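Local coordinates for protein benzoylformate Decarboxylase (Polynucleobacter necessarius, PDB 4K9Q) that probably decarboxylates benzoylformate to benzaldehyde, using thiamine diphosphate held by a magnesium ion, at residues 458-468 with 523-531. Numbering follows the deposited sequence.
Sequences EYGILKQFAEL and PITKELKPL. With MG (magnesium ion), chain C; TPP (thiamine diphosphate), chain D.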
ATOM      1  N   GLU A 458      16.026  31.596 -16.318  1.00 12.71           N
ATOM      2  CA  GLU A 458      14.987  31.580 -15.291  1.00  9.34           C
ATOM      3  C   GLU A 458      14.030  30.415 -15.488  1.00 11.80           C
ATOM      4  O   GLU A 458      13.964  29.835 -16.560  1.00 10.85           O
ATOM      5  CB  GLU A 458      14.193  32.895 -15.334  1.00 13.96           C
ATOM      6  CG  GLU A 458      13.364  33.067 -16.617  1.00 15.49           C
ATOM      7  CD  GLU A 458      12.868  34.496 -16.857  1.00 19.61           C
ATOM      8  OE1 GLU A 458      12.997  35.350 -15.952  1.00 18.22           O
ATOM      9  OE2 GLU A 458      12.359  34.753 -17.975  1.00 20.98           O
ATOM     10  N   TYR A 459      13.294  30.065 -14.442  1.00 11.16           N
ATOM     11  CA  TYR A 459      12.148  29.191 -14.594  1.00 11.90           C
ATOM     12  C   TYR A 459      10.974  30.094 -14.995  1.00 12.43           C
ATOM     13  O   TYR A 459      10.161  30.495 -14.161  1.00 11.16           O
ATOM     14  CB  TYR A 459      11.849  28.488 -13.267  1.00 13.15           C
ATOM     15  CG  TYR A 459      12.817  27.386 -12.823  1.00 11.85           C
ATOM     16  CD1 TYR A 459      13.252  26.379 -13.696  1.00 12.45           C
ATOM     17  CD2 TYR A 459      13.245  27.324 -11.498  1.00 11.74           C
ATOM     18  CE1 TYR A 459      14.103  25.361 -13.254  1.00 13.49           C
ATOM     19  CE2 TYR A 459      14.086  26.317 -11.055  1.00 12.30           C
ATOM     20  CZ  TYR A 459      14.512  25.335 -11.935  1.00 11.02           C
ATOM     21  OH  TYR A 459      15.351  24.338 -11.470  1.00 11.59           O
ATOM     22  N   GLY A 460      10.922  30.450 -16.276  1.00 13.36           N
ATOM     23  CA  GLY A 460      10.022  31.489 -16.756  1.00 11.50           C
ATOM     24  C   GLY A 460       8.562  31.274 -16.418  1.00 15.49           C
ATOM     25  O   GLY A 460       7.880  32.191 -15.941  1.00 15.33           O
ATOM     26  N   ILE A 461       8.070  30.071 -16.667  1.00 12.96           N
ATOM     27  CA  ILE A 461       6.650  29.839 -16.481  1.00 16.32           C
ATOM     28  C   ILE A 461       6.265  29.942 -15.008  1.00 15.35           C
ATOM     29  O   ILE A 461       5.125  30.275 -14.693  1.00 15.70           O
ATOM     30  CB  ILE A 461       6.179  28.516 -17.097  1.00 14.18           C
ATOM     31  CG1 ILE A 461       4.646  28.525 -17.215  1.00 22.95           C
ATOM     32  CG2 ILE A 461       6.654  27.350 -16.269  1.00 17.50           C
ATOM     33  CD1 ILE A 461       4.061  27.384 -18.001  1.00 21.98           C
ATOM     34  N   LEU A 462       7.204  29.681 -14.101  1.00 12.36           N
ATOM     35  CA  LEU A 462       6.891  29.867 -12.676  1.00 13.40           C
ATOM     36  C   LEU A 462       6.705  31.344 -12.316  1.00 15.68           C
ATOM     37  O   LEU A 462       5.962  31.674 -11.389  1.00 15.41           O
ATOM     38  CB  LEU A 462       7.944  29.227 -11.773  1.00 13.61           C
ATOM     39  CG  LEU A 462       8.117  27.711 -11.906  1.00 12.77           C
ATOM     40  CD1 LEU A 462       9.094  27.180 -10.870  1.00 12.38           C
ATOM     41  CD2 LEU A 462       6.773  26.991 -11.818  1.00 15.87           C
ATOM     42  N   LYS A 463       7.371  32.236 -13.040  1.00 12.41           N
ATOM     43  CA  LYS A 463       7.150  33.668 -12.825  1.00 13.96           C
ATOM     44  C   LYS A 463       5.804  34.084 -13.418  1.00 17.85           C
ATOM     45  O   LYS A 463       5.140  34.976 -12.895  1.00 18.00           O
ATOM     46  CB  LYS A 463       8.294  34.504 -13.418  1.00 16.83           C
ATOM     47  CG  LYS A 463       9.634  34.304 -12.709  1.00 14.38           C
ATOM     48  CD  LYS A 463      10.693  35.258 -13.236  1.00 18.81           C
ATOM     49  CE  LYS A 463      12.034  35.001 -12.567  1.00 17.04           C
ATOM     50  NZ  LYS A 463      13.087  35.937 -13.071  1.00 19.89           N
ATOM     51  N   GLN A 464       5.412  33.435 -14.510  1.00 16.61           N
ATOM     52  CA  GLN A 464       4.099  33.665 -15.102  1.00 18.38           C
ATOM     53  C   GLN A 464       3.032  33.251 -14.095  1.00 21.01           C
ATOM     54  O   GLN A 464       2.041  33.949 -13.896  1.00 23.02           O
ATOM     55  CB  GLN A 464       3.935  32.870 -16.398  1.00 17.61           C
ATOM     56  CG  GLN A 464       4.847  33.335 -17.540  1.00 18.16           C
ATOM     57  CD  GLN A 464       4.681  32.528 -18.818  1.00 23.54           C
ATOM     58  OE1 GLN A 464       4.754  31.293 -18.815  1.00 23.23           O
ATOM     59  NE2 GLN A 464       4.456  33.227 -19.926  1.00 27.57           N
ATOM     60  N   PHE A 465       3.239  32.102 -13.463  1.00 19.55           N
ATOM     61  CA  PHE A 465       2.318  31.638 -12.430  1.00 19.08           C
ATOM     62  C   PHE A 465       2.298  32.543 -11.205  1.00 21.38           C
ATOM     63  O   PHE A 465       1.245  32.760 -10.611  1.00 24.37           O
ATOM     64  CB  PHE A 465       2.687  30.225 -11.990  1.00 18.54           C
ATOM     65  CG  PHE A 465       1.843  29.171 -12.600  1.00 20.74           C
ATOM     66  CD1 PHE A 465       0.609  28.865 -12.053  1.00 21.06           C
ATOM     67  CD2 PHE A 465       2.270  28.482 -13.719  1.00 24.89           C
ATOM     68  CE1 PHE A 465      -0.191  27.872 -12.609  1.00 22.04           C
ATOM     69  CE2 PHE A 465       1.475  27.493 -14.288  1.00 30.53           C
ATOM     70  CZ  PHE A 465       0.244  27.190 -13.728  1.00 26.23           C
ATOM     71  N   ALA A 466       3.462  33.044 -10.808  1.00 16.87           N
ATOM     72  CA  ALA A 466       3.545  33.902  -9.633  1.00 20.31           C
ATOM     73  C   ALA A 466       2.718  35.168  -9.859  1.00 26.88           C
ATOM     74  O   ALA A 466       2.162  35.731  -8.914  1.00 29.28           O
ATOM     75  CB  ALA A 466       4.993  34.262  -9.328  1.00 21.78           C
ATOM     76  N   GLU A 467       2.654  35.607 -11.115  1.00 26.40           N
ATOM     77  CA  GLU A 467       1.892  36.796 -11.508  1.00 28.33           C
ATOM     78  C   GLU A 467       0.388  36.519 -11.475  1.00 32.55           C
ATOM     79  O   GLU A 467      -0.367  37.198 -10.774  1.00 37.93           O
ATOM     80  CB  GLU A 467       2.333  37.259 -12.906  1.00 29.16           C
ATOM     81  CG  GLU A 467       1.451  38.330 -13.542  0.60 34.00           C
ATOM     82  CD  GLU A 467       1.859  39.738 -13.153  0.55 41.19           C
ATOM     83  OE1 GLU A 467       2.847  39.889 -12.399  0.73 42.20           O
ATOM     84  OE2 GLU A 467       1.193  40.696 -13.606  0.63 44.25           O
ATOM     85  N   LEU A 468      -0.040  35.507 -12.223  1.00 28.14           N
ATOM     86  CA  LEU A 468      -1.441  35.104 -12.257  1.00 37.46           C
ATOM     87  C   LEU A 468      -1.980  34.771 -10.865  1.00 34.04           C
ATOM     88  O   LEU A 468      -3.128  35.077 -10.546  1.00 40.98           O
ATOM     89  CB  LEU A 468      -1.618  33.891 -13.177  1.00 31.58           C
ATOM     90  CG  LEU A 468      -3.015  33.263 -13.224  1.00 39.14           C
ATOM     91  CD1 LEU A 468      -3.910  34.046 -14.169  1.00 44.61           C
ATOM     92  CD2 LEU A 468      -2.953  31.800 -13.640  1.00 38.89           C
ATOM     93  N   PRO A 523      20.151  32.412 -26.459  1.00 13.92           N
ATOM     94  CA  PRO A 523      19.740  33.362 -25.420  1.00 13.30           C
ATOM     95  C   PRO A 523      18.501  34.124 -25.880  1.00 13.16           C
ATOM     96  O   PRO A 523      18.471  34.624 -27.011  1.00 15.57           O
ATOM     97  CB  PRO A 523      20.932  34.322 -25.315  1.00 16.48           C
ATOM     98  CG  PRO A 523      22.040  33.689 -26.075  1.00 22.22           C
ATOM     99  CD  PRO A 523      21.423  32.788 -27.094  1.00 18.00           C
ATOM    100  N   ILE A 524      17.481  34.200 -25.031  1.00 10.55           N
ATOM    101  CA  ILE A 524      16.276  34.931 -25.376  1.00 11.71           C
ATOM    102  C   ILE A 524      15.954  35.951 -24.299  1.00 12.88           C
ATOM    103  O   ILE A 524      16.528  35.924 -23.204  1.00 14.38           O
ATOM    104  CB  ILE A 524      15.062  33.994 -25.591  1.00 11.61           C
ATOM    105  CG1 ILE A 524      14.803  33.147 -24.338  1.00 14.05           C
ATOM    106  CG2 ILE A 524      15.297  33.109 -26.825  1.00 14.08           C
ATOM    107  CD1 ILE A 524      13.441  32.454 -24.330  1.00 12.54           C
ATOM    108  N   THR A 525      15.039  36.854 -24.620  1.00 12.66           N
ATOM    109  CA  THR A 525      14.544  37.815 -23.658  1.00 13.84           C
ATOM    110  C   THR A 525      14.036  37.100 -22.410  1.00 17.91           C
ATOM    111  O   THR A 525      13.527  35.968 -22.490  1.00 15.94           O
ATOM    112  CB  THR A 525      13.425  38.665 -24.272  1.00 19.09           C
ATOM    113  OG1 THR A 525      12.933  39.593 -23.299  1.00 17.02           O
ATOM    114  CG2 THR A 525      12.291  37.771 -24.772  1.00 14.57           C
ATOM    115  N   LYS A 526      14.206  37.761 -21.266  1.00 17.17           N
ATOM    116  CA  LYS A 526      13.711  37.270 -19.988  1.00 21.91           C
ATOM    117  C   LYS A 526      12.278  37.724 -19.770  1.00 24.27           C
ATOM    118  O   LYS A 526      11.608  37.257 -18.845  1.00 26.55           O
ATOM    119  CB  LYS A 526      14.603  37.746 -18.835  1.00 19.34           C
ATOM    120  CG  LYS A 526      16.060  37.305 -18.947  1.00 28.44           C
ATOM    121  CD  LYS A 526      16.916  37.877 -17.820  1.00 30.01           C
ATOM    122  CE  LYS A 526      17.108  36.891 -16.669  1.00 36.61           C
ATOM    123  NZ  LYS A 526      15.865  36.591 -15.899  1.00 34.58           N
ATOM    124  N   GLU A 527      11.801  38.630 -20.621  1.00 19.99           N
ATOM    125  CA  GLU A 527      10.423  39.079 -20.527  1.00 22.87           C
ATOM    126  C   GLU A 527       9.525  37.900 -20.844  1.00 24.98           C
ATOM    127  O   GLU A 527       9.880  37.036 -21.650  1.00 27.72           O
ATOM    128  CB  GLU A 527      10.136  40.256 -21.465  1.00 27.28           C
ATOM    129  CG  GLU A 527      10.980  41.502 -21.186  1.00 25.15           C
ATOM    130  CD  GLU A 527      10.921  41.961 -19.733  0.63 31.20           C
ATOM    131  OE1 GLU A 527       9.828  41.917 -19.133  1.00 40.77           O
ATOM    132  OE2 GLU A 527      11.971  42.364 -19.189  0.25 27.10           O
ATOM    133  N   LEU A 528       8.367  37.862 -20.198  1.00 26.31           N
ATOM    134  CA  LEU A 528       7.452  36.740 -20.344  1.00 23.84           C
ATOM    135  C   LEU A 528       6.046  37.231 -20.655  1.00 27.55           C
ATOM    136  O   LEU A 528       5.543  38.166 -20.027  1.00 26.65           O
ATOM    137  CB  LEU A 528       7.433  35.902 -19.059  1.00 21.92           C
ATOM    138  CG  LEU A 528       8.726  35.185 -18.653  1.00 22.41           C
ATOM    139  CD1 LEU A 528       8.738  34.941 -17.155  1.00 17.60           C
ATOM    140  CD2 LEU A 528       8.869  33.862 -19.412  1.00 22.61           C
ATOM    141  N   LYS A 529       5.422  36.595 -21.637  1.00 26.37           N
ATOM    142  CA  LYS A 529       4.029  36.864 -21.948  1.00 28.24           C
ATOM    143  C   LYS A 529       3.149  36.319 -20.826  1.00 29.14           C
ATOM    144  O   LYS A 529       3.629  35.593 -19.954  0.70 23.12           O
ATOM    145  CB  LYS A 529       3.667  36.237 -23.294  1.00 29.64           C
ATOM    146  CG  LYS A 529       4.409  36.887 -24.456  1.00 29.19           C
ATOM    147  CD  LYS A 529       4.334  36.060 -25.720  1.00 30.37           C
ATOM    148  CE  LYS A 529       5.195  36.677 -26.819  1.00 36.07           C
ATOM    149  NZ  LYS A 529       4.761  38.065 -27.148  1.00 38.95           N
ATOM    150  N   PRO A 530       1.866  36.706 -20.822  1.00 29.08           N
ATOM    151  CA  PRO A 530       0.890  36.184 -19.855  1.00 27.71           C
ATOM    152  C   PRO A 530       0.660  34.691 -20.056  1.00 29.98           C
ATOM    153  O   PRO A 530       0.853  34.195 -21.167  1.00 27.14           O
ATOM    154  CB  PRO A 530      -0.390  36.949 -20.203  1.00 25.92           C
ATOM    155  CG  PRO A 530       0.085  38.208 -20.867  1.00 30.74           C
ATOM    156  CD  PRO A 530       1.309  37.795 -21.644  1.00 30.75           C
ATOM    157  N   LEU A 531       0.257  33.986 -19.002  1.00 30.38           N
ATOM    158  CA  LEU A 531      -0.041  32.558 -19.117  1.00 34.94           C
ATOM    159  C   LEU A 531      -1.034  32.264 -20.244  1.00 34.52           C
ATOM    160  O   LEU A 531      -0.843  31.327 -21.031  1.00 38.89           O
ATOM    161  CB  LEU A 531      -0.590  32.011 -17.798  1.00 37.23           C
ATOM    162  CG  LEU A 531       0.376  31.425 -16.771  1.00 34.54           C
ATOM    163  CD1 LEU A 531      -0.408  30.833 -15.603  1.00 31.87           C
ATOM    164  CD2 LEU A 531       1.264  30.361 -17.402  1.00 34.14           C
TER
HETATM  165 MG    MG C 601      13.945  29.089 -18.724  1.00 10.32          MG
HETATM  166  N1' TPP D 602      10.214  19.560 -11.037  1.00 11.16           N
HETATM  167  C2' TPP D 602       9.709  18.608 -11.909  1.00 13.06           C
HETATM  168  CM2 TPP D 602      10.309  17.234 -11.964  1.00 13.69           C
HETATM  169  N3' TPP D 602       8.634  18.897 -12.728  1.00 11.81           N
HETATM  170  C4' TPP D 602       8.062  20.144 -12.689  1.00 14.76           C
HETATM  171  N4' TPP D 602       7.018  20.412 -13.470  1.00 14.21           N
HETATM  172  C5' TPP D 602       8.587  21.122 -11.842  1.00 13.17           C
HETATM  173  C6' TPP D 602       9.656  20.828 -10.998  1.00 13.00           C
HETATM  174  C7' TPP D 602       7.957  22.490 -11.797  1.00 13.93           C
HETATM  175  N3  TPP D 602       8.166  23.351 -12.954  1.00 15.00           N
HETATM  176  C2  TPP D 602       7.232  23.569 -13.954  1.00 20.14           C
HETATM  177  S1  TPP D 602       7.715  24.596 -15.095  0.75 14.64           S
HETATM  178  C5  TPP D 602       9.134  24.813 -14.354  1.00 11.77           C
HETATM  179  C4  TPP D 602       9.284  24.092 -13.173  1.00 19.58           C
HETATM  180  CM4 TPP D 602      10.501  24.102 -12.281  1.00 12.14           C
HETATM  181  C6  TPP D 602      10.083  25.782 -15.002  1.00 17.16           C
HETATM  182  C7  TPP D 602      10.551  25.399 -16.397  1.00 13.81           C
HETATM  183  O7  TPP D 602      11.603  26.291 -16.683  1.00 16.37           O
HETATM  184  PA  TPP D 602      12.340  26.294 -18.113  1.00 14.79           P
HETATM  185  O1A TPP D 602      12.559  24.874 -18.549  1.00 14.04           O
HETATM  186  O2A TPP D 602      13.630  27.045 -18.029  1.00 14.48           O
HETATM  187  O3A TPP D 602      11.240  26.898 -19.118  1.00 13.58           O
HETATM  188  PB  TPP D 602      10.715  28.413 -19.232  1.00 14.54           P
HETATM  189  O1B TPP D 602       9.453  28.482 -18.435  1.00 17.35           O
HETATM  190  O2B TPP D 602      10.445  28.648 -20.702  1.00 18.59           O
HETATM  191  O3B TPP D 602      11.714  29.376 -18.676  1.00 12.17           O
HETATM  192  O   HOH W   1       0.808  35.635 -16.026  1.00 27.63           O
HETATM  193  O   HOH W   2       2.839  32.068 -22.407  1.00 34.20           O
HETATM  194  O   HOH W   3      13.547  28.603 -20.986  1.00 13.80           O
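Gln464 reaches from helix 460-468 to the C-terminal tail 523-531, its side chain passing from Leu531 and Leu528 to the backbone of Lys529. CB rests against CD2 of Leu531 (3.8 Å), CG lies against CB of Leu528, CD comes close to Lys529 O, and OE1 also approaches Leu531 CD2. With CG beside the backbone N (chi1 -67°) and the chain extended beyond it, the amide arrives at the tail backbone, where NE2 donates a short bond to Lys529 O (2.5 Å, N-H...O 153°) from above the carbonyl plane. A water links NE2 to Pro530 O as well. Leu531 continues the apolar cover: its CD1 sits over the face of the Phe465 ring, 3.9 Å from the centroid, in a CH-pi contact, and presses on Leu468 CD2 at 3.4 Å, tighter than usual. Leu528 lays CD1 and CD2 against Gly460. Just before the helix N-terminus, Glu458 OE1 forms salt bridges with Lys463 NZ (2.9 Å) and Lys526 NZ (3.1 Å), the latter with a weak hydrogen bond; Asp478 pairs with Lys463 too, probably easing the closeness of the two ammonium groups. With an alanine at Glu458 the shared carboxylate is gone, and Lys526, whose ion pair to Asp478 is long and weak, is likely to be set free to turn. The tail thus packs along the helix face carrying Gly460 and Gln464, beside the magnesium-diphosphate site of the GDG...N thiamine diphosphate motif, where Glu458 O (2.3 Å from magnesium), Gly460 N and Ile461 N join Asp429, Gly430 and Asn456.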